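Local coordinates for A-type flavoprotein (Giardia intestinalis, PDB 2Q9U) that scavenges oxygen as a flavodiiron protein, probably passing electrons from a bound flavin mononucleotide to a mu-oxo-diiron centre, at residues A[61-69]-A[94-102]. Sequence-based numbering, arbitrary orientation.
Sequences FAEEWLSRI and LKDHYHKFT
Phe101 drives the tip of its ring into a hollow on helix 62-72 walled by Trp65, Leu66 and Ile69. Phe101 CZ lies 3.5 Å from Trp65 CH2 and 3.6 Å from Leu66 CD2, while Ile69 CD1 meets the ring edge. The two aromatic planes are inclined at 61°, with centroids 5.5 Å apart. Trp65 carries CG anti to its backbone N (chi1 174°), which sends the six-membered ring across to Phe101 and, at CH2, to Leu94 CD2 at 3.8 Å; its NE1 hydrogen-bonds to Ser43 OG.

One turn earlier the smallest bump, Ala62 CB, sits over one face of the His97 imidazole, displaced toward CE1, in a CH-pi contact 27° off the normal. A hydrogen bond from ND1 to Ser93 O holds that ring. Leu66 CD1 fills the groove between His97 and Lys100, 3.6 Å from Lys100 CD.

The contact thus joins helix 62-72 of the metallo-beta-lactamase-like domain to short helix 94-97 and the 3-10 and inverse gamma turns after it, away from the diiron site. On its more exposed side, Glu63 OE2 makes a 3.0 Å salt bridge with Lys100 NZ and lies 3.6 Å from His97 NE2, so the carboxylate would probably favour positive charge there.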
loop_
_atom_site.group_PDB
_atom_site.type_symbol
_atom_site.label_atom_id
_atom_site.label_comp_id
_atom_site.label_asym_id
_atom_site.label_seq_id
_atom_site.Cartn_x
_atom_site.Cartn_y
_atom_site.Cartn_z
ATOM N N PHE A 61 -19.371 -2.162 15.347
ATOM C CA PHE A 61 -19.188 -3.198 16.378
ATOM C C PHE A 61 -20.303 -3.222 17.417
ATOM O O PHE A 61 -20.175 -3.886 18.458
ATOM C CB PHE A 61 -17.823 -2.960 17.061
ATOM C CG PHE A 61 -16.688 -2.916 16.086
ATOM C CD1 PHE A 61 -16.181 -4.101 15.541
ATOM C CD2 PHE A 61 -16.154 -1.702 15.667
ATOM C CE1 PHE A 61 -15.119 -4.082 14.594
ATOM C CE2 PHE A 61 -15.096 -1.661 14.722
ATOM C CZ PHE A 61 -14.578 -2.861 14.193
ATOM N N ALA A 62 -21.401 -2.512 17.120
ATOM C CA ALA A 62 -22.498 -2.348 18.066
ATOM C C ALA A 62 -23.054 -3.655 18.610
ATOM O O ALA A 62 -23.243 -3.767 19.816
ATOM C CB ALA A 62 -23.638 -1.508 17.455
ATOM N N GLU A 63 -23.301 -4.634 17.727
ATOM C CA GLU A 63 -23.955 -5.897 18.133
ATOM C C GLU A 63 -23.037 -6.754 18.972
ATOM O O GLU A 63 -23.472 -7.442 19.886
ATOM C CB GLU A 63 -24.436 -6.712 16.921
ATOM C CG GLU A 63 -25.579 -6.033 16.109
ATOM C CD GLU A 63 -26.910 -5.847 16.882
ATOM O OE1 GLU A 63 -27.166 -6.534 17.911
ATOM O OE2 GLU A 63 -27.730 -4.998 16.442
ATOM N N GLU A 64 -21.749 -6.701 18.656
ATOM C CA GLU A 64 -20.760 -7.374 19.514
ATOM C C GLU A 64 -20.718 -6.811 20.940
ATOM O O GLU A 64 -20.736 -7.569 21.932
ATOM C CB GLU A 64 -19.383 -7.324 18.852
ATOM C CG GLU A 64 -18.316 -8.130 19.626
ATOM C CD GLU A 64 -16.912 -8.083 18.999
ATOM O OE1 GLU A 64 -16.700 -7.520 17.892
ATOM O OE2 GLU A 64 -15.998 -8.607 19.661
ATOM N N TRP A 65 -20.655 -5.487 21.044
ATOM C CA TRP A 65 -20.693 -4.755 22.304
ATOM C C TRP A 65 -21.978 -5.085 23.087
ATOM O O TRP A 65 -21.946 -5.382 24.300
ATOM C CB TRP A 65 -20.629 -3.265 21.971
ATOM C CG TRP A 65 -20.800 -2.291 23.125
ATOM C CD1 TRP A 65 -20.005 -2.173 24.242
ATOM C CD2 TRP A 65 -21.802 -1.257 23.238
ATOM N NE1 TRP A 65 -20.469 -1.148 25.035
ATOM C CE2 TRP A 65 -21.563 -0.574 24.449
ATOM C CE3 TRP A 65 -22.901 -0.875 22.447
ATOM C CZ2 TRP A 65 -22.384 0.492 24.902
ATOM C CZ3 TRP A 65 -23.710 0.188 22.890
ATOM C CH2 TRP A 65 -23.441 0.855 24.101
ATOM N N LEU A 66 -23.113 -5.052 22.400
ATOM C CA LEU A 66 -24.387 -5.342 23.081
ATOM C C LEU A 66 -24.400 -6.800 23.565
ATOM O O LEU A 66 -24.921 -7.080 24.659
ATOM C CB LEU A 66 -25.559 -5.059 22.132
ATOM C CG LEU A 66 -25.761 -3.562 21.828
ATOM C CD1 LEU A 66 -26.777 -3.338 20.685
ATOM C CD2 LEU A 66 -26.170 -2.779 23.097
ATOM N N SER A 67 -23.816 -7.698 22.763
ATOM C CA SER A 67 -23.740 -9.127 23.109
ATOM C C SER A 67 -22.917 -9.353 24.374
ATOM O O SER A 67 -23.318 -10.126 25.252
ATOM C CB SER A 67 -23.194 -9.970 21.950
ATOM O OG SER A 67 -24.151 -10.007 20.904
ATOM N N ARG A 68 -21.766 -8.681 24.459
ATOM C CA ARG A 68 -20.953 -8.732 25.672
ATOM C C ARG A 68 -21.667 -8.178 26.903
ATOM O O ARG A 68 -21.623 -8.785 27.974
ATOM C CB ARG A 68 -19.611 -8.026 25.466
ATOM C CG ARG A 68 -18.751 -8.686 24.389
ATOM C CD ARG A 68 -17.356 -8.068 24.455
ATOM N NE ARG A 68 -16.533 -8.455 23.316
ATOM C CZ ARG A 68 -15.922 -9.628 23.206
ATOM N NH1 ARG A 68 -16.063 -10.540 24.169
ATOM N NH2 ARG A 68 -15.177 -9.885 22.125
ATOM N N ILE A 69 -22.347 -7.046 26.748
ATOM C CA ILE A 69 -23.133 -6.496 27.859
ATOM C C ILE A 69 -24.246 -7.462 28.298
ATOM O O ILE A 69 -24.393 -7.747 29.481
ATOM C CB ILE A 69 -23.757 -5.108 27.519
ATOM C CG1 ILE A 69 -22.638 -4.077 27.332
ATOM C CG2 ILE A 69 -24.630 -4.607 28.693
ATOM C CD1 ILE A 69 -23.117 -2.749 26.687
ATOM N N LEU A 94 -24.287 4.466 19.718
ATOM C CA LEU A 94 -25.474 5.008 20.373
ATOM C C LEU A 94 -26.495 5.580 19.373
ATOM O O LEU A 94 -27.696 5.595 19.664
ATOM C CB LEU A 94 -25.115 6.051 21.426
ATOM C CG LEU A 94 -24.223 5.610 22.593
ATOM C CD1 LEU A 94 -24.031 6.769 23.548
ATOM C CD2 LEU A 94 -24.761 4.360 23.284
ATOM N N LYS A 95 -26.024 6.065 18.222
ATOM C CA LYS A 95 -26.942 6.634 17.210
ATOM C C LYS A 95 -28.145 5.723 16.950
ATOM O O LYS A 95 -29.295 6.150 17.064
ATOM C CB LYS A 95 -26.217 6.949 15.898
ATOM C CG LYS A 95 -27.077 7.746 14.926
ATOM C CD LYS A 95 -26.295 8.193 13.702
ATOM C CE LYS A 95 -27.102 9.203 12.894
ATOM N NZ LYS A 95 -28.545 8.813 12.712
ATOM N N ASP A 96 -27.868 4.471 16.601
ATOM C CA ASP A 96 -28.905 3.557 16.137
ATOM C C ASP A 96 -29.475 2.743 17.293
ATOM O O ASP A 96 -30.471 2.037 17.137
ATOM C CB ASP A 96 -28.352 2.624 15.058
ATOM C CG ASP A 96 -28.388 3.243 13.675
ATOM O OD1 ASP A 96 -29.305 4.047 13.406
ATOM O OD2 ASP A 96 -27.499 2.927 12.857
ATOM N N HIS A 97 -28.679 2.592 18.365
ATOM C CA HIS A 97 -28.834 1.546 19.392
ATOM C C HIS A 97 -29.146 1.973 20.819
ATOM O O HIS A 97 -29.304 1.198 21.706
ATOM C CB HIS A 97 -27.633 0.620 19.440
ATOM C CG HIS A 97 -27.365 -0.101 18.162
ATOM N ND1 HIS A 97 -26.507 0.371 17.205
ATOM C CD2 HIS A 97 -27.835 -1.264 17.694
ATOM C CE1 HIS A 97 -26.454 -0.473 16.208
ATOM N NE2 HIS A 97 -27.261 -1.468 16.476
ATOM N N TYR A 98 -29.198 3.228 21.046
ATOM C CA TYR A 98 -29.252 3.692 22.427
ATOM C C TYR A 98 -30.577 3.304 23.075
ATOM O O TYR A 98 -30.646 3.076 24.283
ATOM C CB TYR A 98 -29.066 5.208 22.486
ATOM C CG TYR A 98 -30.309 5.991 22.127
ATOM C CD1 TYR A 98 -30.581 6.335 20.809
ATOM C CD2 TYR A 98 -31.211 6.385 23.106
ATOM C CE1 TYR A 98 -31.716 7.049 20.477
ATOM C CE2 TYR A 98 -32.348 7.100 22.783
ATOM C CZ TYR A 98 -32.595 7.430 21.467
ATOM O OH TYR A 98 -33.727 8.141 21.144
ATOM N N HIS A 99 -31.625 3.231 22.263
ATOM C CA HIS A 99 -32.954 2.794 22.741
ATOM C C HIS A 99 -32.966 1.395 23.338
ATOM O O HIS A 99 -33.909 1.035 24.045
ATOM C CB HIS A 99 -33.980 2.803 21.610
ATOM C CG HIS A 99 -34.657 4.116 21.420
ATOM N ND1 HIS A 99 -35.261 4.799 22.456
ATOM C CD2 HIS A 99 -34.829 4.875 20.312
ATOM C CE1 HIS A 99 -35.781 5.920 21.987
ATOM N NE2 HIS A 99 -35.523 5.994 20.693
ATOM N N LYS A 100 -31.938 0.600 23.047
ATOM C CA LYS A 100 -31.908 -0.774 23.535
ATOM C C LYS A 100 -31.736 -0.841 25.038
ATOM O O LYS A 100 -32.100 -1.846 25.665
ATOM C CB LYS A 100 -30.864 -1.618 22.796
ATOM C CG LYS A 100 -31.184 -1.700 21.287
ATOM C CD LYS A 100 -30.272 -2.631 20.555
ATOM C CE LYS A 100 -30.627 -2.706 19.051
ATOM N NZ LYS A 100 -29.684 -3.642 18.347
ATOM N N PHE A 101 -31.183 0.223 25.617
ATOM C CA PHE A 101 -31.091 0.340 27.051
ATOM C C PHE A 101 -32.384 0.985 27.554
ATOM O O PHE A 101 -32.427 2.183 27.855
ATOM C CB PHE A 101 -29.848 1.158 27.435
ATOM C CG PHE A 101 -28.564 0.575 26.908
ATOM C CD1 PHE A 101 -27.927 -0.475 27.589
ATOM C CD2 PHE A 101 -28.000 1.060 25.730
ATOM C CE1 PHE A 101 -26.728 -1.017 27.100
ATOM C CE2 PHE A 101 -26.803 0.527 25.226
ATOM C CZ PHE A 101 -26.163 -0.511 25.920
ATOM N N THR A 102 -33.437 0.164 27.635
ATOM C CA THR A 102 -34.817 0.637 27.902
ATOM C C THR A 102 -34.928 1.480 29.150
ATOM O O THR A 102 -35.673 2.475 29.206
ATOM C CB THR A 102 -35.788 -0.542 28.164
ATOM O OG1 THR A 102 -35.352 -1.707 27.465
ATOM C CG2 THR A 102 -37.171 -0.165 27.706
#